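Local coordinates for protein monalysin (Pseudomonas entomophila, PDB 4MKQ) that forms pores in host cell membranes as an aerolysin-like beta-barrel toxin, contributing to intestinal damage and lethality in Drosophila, at residues V72-V77 and N127-L132. Numbering follows the deposited sequence.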
ATOM      1  N   VAL A  72      -2.726  19.379   4.287  1.00 50.35           N
ATOM      2  CA  VAL A  72      -3.032  18.756   3.009  1.00 48.15           C
ATOM      3  C   VAL A  72      -1.821  17.960   2.493  1.00 47.56           C
ATOM      4  O   VAL A  72      -0.725  18.511   2.403  1.00 46.74           O
ATOM      5  CB  VAL A  72      -3.507  19.818   1.989  1.00 51.80           C
ATOM      6  CG1 VAL A  72      -3.739  19.191   0.639  1.00 51.51           C
ATOM      7  CG2 VAL A  72      -4.766  20.542   2.462  1.00 51.59           C
ATOM      8  N   ILE A  73      -2.036  16.674   2.142  1.00 41.08           N
ATOM      9  CA  ILE A  73      -1.002  15.778   1.614  1.00 39.30           C
ATOM     10  C   ILE A  73      -1.139  15.652   0.091  1.00 40.05           C
ATOM     11  O   ILE A  73      -2.227  15.363  -0.412  1.00 39.11           O
ATOM     12  CB  ILE A  73      -0.978  14.395   2.336  1.00 42.15           C
ATOM     13  CG1 ILE A  73      -0.937  14.564   3.877  1.00 42.58           C
ATOM     14  CG2 ILE A  73       0.197  13.527   1.845  1.00 42.37           C
ATOM     15  CD1 ILE A  73      -1.358  13.329   4.710  1.00 48.70           C
ATOM     16  N   TYR A  74      -0.027  15.885  -0.629  1.00 34.66           N
ATOM     17  CA  TYR A  74       0.049  15.798  -2.088  1.00 33.19           C
ATOM     18  C   TYR A  74       0.956  14.666  -2.540  1.00 34.85           C
ATOM     19  O   TYR A  74       1.875  14.283  -1.820  1.00 33.40           O
ATOM     20  CB  TYR A  74       0.554  17.118  -2.687  1.00 33.95           C
ATOM     21  CG  TYR A  74      -0.426  18.262  -2.588  1.00 34.89           C
ATOM     22  CD1 TYR A  74      -1.485  18.376  -3.481  1.00 36.80           C
ATOM     23  CD2 TYR A  74      -0.253  19.271  -1.646  1.00 35.32           C
ATOM     24  CE1 TYR A  74      -2.359  19.459  -3.430  1.00 37.48           C
ATOM     25  CE2 TYR A  74      -1.128  20.355  -1.579  1.00 36.01           C
ATOM     26  CZ  TYR A  74      -2.186  20.439  -2.467  1.00 43.03           C
ATOM     27  OH  TYR A  74      -3.062  21.492  -2.394  1.00 44.51           O
ATOM     28  N   GLN A  75       0.709  14.168  -3.757  1.00 31.24           N
ATOM     29  CA  GLN A  75       1.430  13.087  -4.438  1.00 30.49           C
ATOM     30  C   GLN A  75       1.666  13.535  -5.877  1.00 32.38           C
ATOM     31  O   GLN A  75       0.935  14.402  -6.362  1.00 31.78           O
ATOM     32  CB  GLN A  75       0.522  11.850  -4.483  1.00 31.89           C
ATOM     33  CG  GLN A  75       1.164  10.545  -4.062  1.00 45.33           C
ATOM     34  CD  GLN A  75       0.126   9.512  -3.681  1.00 60.72           C
ATOM     35  OE1 GLN A  75      -1.054   9.591  -4.059  1.00 52.27           O
ATOM     36  NE2 GLN A  75       0.552   8.505  -2.934  1.00 54.89           N
ATOM     37  N   VAL A  76       2.628  12.917  -6.582  1.00 27.40           N
ATOM     38  CA  VAL A  76       2.896  13.233  -7.989  1.00 26.27           C
ATOM     39  C   VAL A  76       2.324  12.145  -8.895  1.00 28.36           C
ATOM     40  O   VAL A  76       2.594  10.961  -8.688  1.00 27.62           O
ATOM     41  CB  VAL A  76       4.404  13.511  -8.278  1.00 30.06           C
ATOM     42  CG1 VAL A  76       4.702  13.549  -9.778  1.00 29.69           C
ATOM     43  CG2 VAL A  76       4.855  14.808  -7.624  1.00 29.92           C
ATOM     44  N   VAL A  77       1.541  12.555  -9.897  1.00 24.35           N
ATOM     45  CA  VAL A  77       1.011  11.657 -10.919  1.00 23.57           C
ATOM     46  C   VAL A  77       1.849  11.915 -12.173  1.00 26.88           C
ATOM     47  O   VAL A  77       1.874  13.040 -12.673  1.00 26.78           O
ATOM     48  CB  VAL A  77      -0.503  11.827 -11.186  1.00 27.12           C
ATOM     49  CG1 VAL A  77      -0.994  10.801 -12.196  1.00 26.91           C
ATOM     50  CG2 VAL A  77      -1.303  11.713  -9.903  1.00 26.81           C
ATOM     51  N   ASN A 127      -1.253  27.226   2.177  1.00 47.99           N
ATOM     52  CA  ASN A 127      -0.371  27.097   1.016  1.00 47.45           C
ATOM     53  C   ASN A 127      -0.929  26.109  -0.022  1.00 50.91           C
ATOM     54  O   ASN A 127      -0.331  25.961  -1.090  1.00 51.12           O
ATOM     55  CB  ASN A 127       1.037  26.658   1.431  1.00 47.74           C
ATOM     56  CG  ASN A 127       1.770  27.527   2.423  1.00 74.22           C
ATOM     57  OD1 ASN A 127       1.700  28.767   2.435  1.00 71.17           O
ATOM     58  ND2 ASN A 127       2.612  26.878   3.190  1.00 65.92           N
ATOM     59  N   ALA A 128      -2.057  25.433   0.284  1.00 46.33           N
ATOM     60  CA  ALA A 128      -2.688  24.448  -0.604  1.00 45.53           C
ATOM     61  C   ALA A 128      -3.153  25.029  -1.944  1.00 47.92           C
ATOM     62  O   ALA A 128      -3.609  26.172  -2.004  1.00 47.54           O
ATOM     63  CB  ALA A 128      -3.847  23.762   0.104  1.00 46.21           C
ATOM     64  N   VAL A 129      -3.013  24.227  -3.015  1.00 43.27           N
ATOM     65  CA  VAL A 129      -3.405  24.564  -4.390  1.00 42.38           C
ATOM     66  C   VAL A 129      -4.529  23.651  -4.876  1.00 45.20           C
ATOM     67  O   VAL A 129      -4.723  22.570  -4.317  1.00 44.83           O
ATOM     68  CB  VAL A 129      -2.214  24.571  -5.388  1.00 45.94           C
ATOM     69  CG1 VAL A 129      -1.321  25.788  -5.180  1.00 45.73           C
ATOM     70  CG2 VAL A 129      -1.412  23.272  -5.334  1.00 45.64           C
ATOM     71  N   THR A 130      -5.254  24.083  -5.923  1.00 40.94           N
ATOM     72  CA  THR A 130      -6.335  23.308  -6.531  1.00 40.28           C
ATOM     73  C   THR A 130      -5.692  22.319  -7.522  1.00 42.04           C
ATOM     74  O   THR A 130      -5.126  22.760  -8.526  1.00 41.23           O
ATOM     75  CB  THR A 130      -7.373  24.239  -7.192  1.00 49.32           C
ATOM     76  OG1 THR A 130      -7.726  25.283  -6.281  1.00 50.98           O
ATOM     77  CG2 THR A 130      -8.626  23.497  -7.640  1.00 47.15           C
ATOM     78  N   PRO A 131      -5.730  20.993  -7.252  1.00 37.27           N
ATOM     79  CA  PRO A 131      -5.105  20.045  -8.181  1.00 36.49           C
ATOM     80  C   PRO A 131      -5.843  19.932  -9.504  1.00 39.04           C
ATOM     81  O   PRO A 131      -7.059  20.123  -9.554  1.00 38.76           O
ATOM     82  CB  PRO A 131      -5.149  18.710  -7.420  1.00 38.18           C
ATOM     83  CG  PRO A 131      -5.486  19.059  -6.010  1.00 42.75           C
ATOM     84  CD  PRO A 131      -6.333  20.281  -6.110  1.00 38.55           C
ATOM     85  N   LEU A 132      -5.097  19.621 -10.575  1.00 34.47           N
ATOM     86  CA  LEU A 132      -5.656  19.405 -11.905  1.00 33.88           C
ATOM     87  C   LEU A 132      -6.315  18.029 -11.906  1.00 37.09           C
ATOM     88  O   LEU A 132      -5.886  17.146 -11.158  1.00 36.84           O
ATOM     89  CB  LEU A 132      -4.550  19.442 -12.979  1.00 33.82           C
ATOM     90  CG  LEU A 132      -3.824  20.767 -13.211  1.00 38.43           C
ATOM     91  CD1 LEU A 132      -2.495  20.537 -13.906  1.00 38.72           C
ATOM     92  CD2 LEU A 132      -4.671  21.733 -14.018  1.00 40.30           C
TER
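Tyr74 reaches out from strand 71-84 and meets the loop 127-132 with its hydroxyl end. Its OH donates a hydrogen bond to the backbone carbonyl of Val129, 2.8 Å from OH to O, arriving in the carbonyl plane on a lone pair with an angle of 124° at Val129 O, between its C=O bond and Tyr74 OH. With CG anti to the carbonyl carbon and beside the backbone N (chi1 -70°), the ring is directed at the loop. The hydroxyl bonds to main chain, while side chains of the loop pack round the ring's end. The methyl of Ala128 lies against it, CB 3.5 Å from Tyr74 OH, and Val129 brings CG2 to 4.1 Å from Tyr74 CZ. Pro131 comes to the ring's edge, near its plane, with CG 4.1 Å from Tyr74 CE1; the two side chains cross at about a right angle. Two residues earlier, on the same side of the strand, Val72 adds a lighter apolar touch, CG2 to Ala128 CB at 4.1 Å. This is structural packing within the aerolysin-like fold, in a construct lacking the membrane-spanning segment. The loop, running from strand 106-124 to helix 134-144, lies here over one face of the main sheet, where strand 71-84 lies between strands 46-65 and 106-124; Tyr61 meets the Tyr74 ring, and Pro26 touches both Tyr74 and Val129.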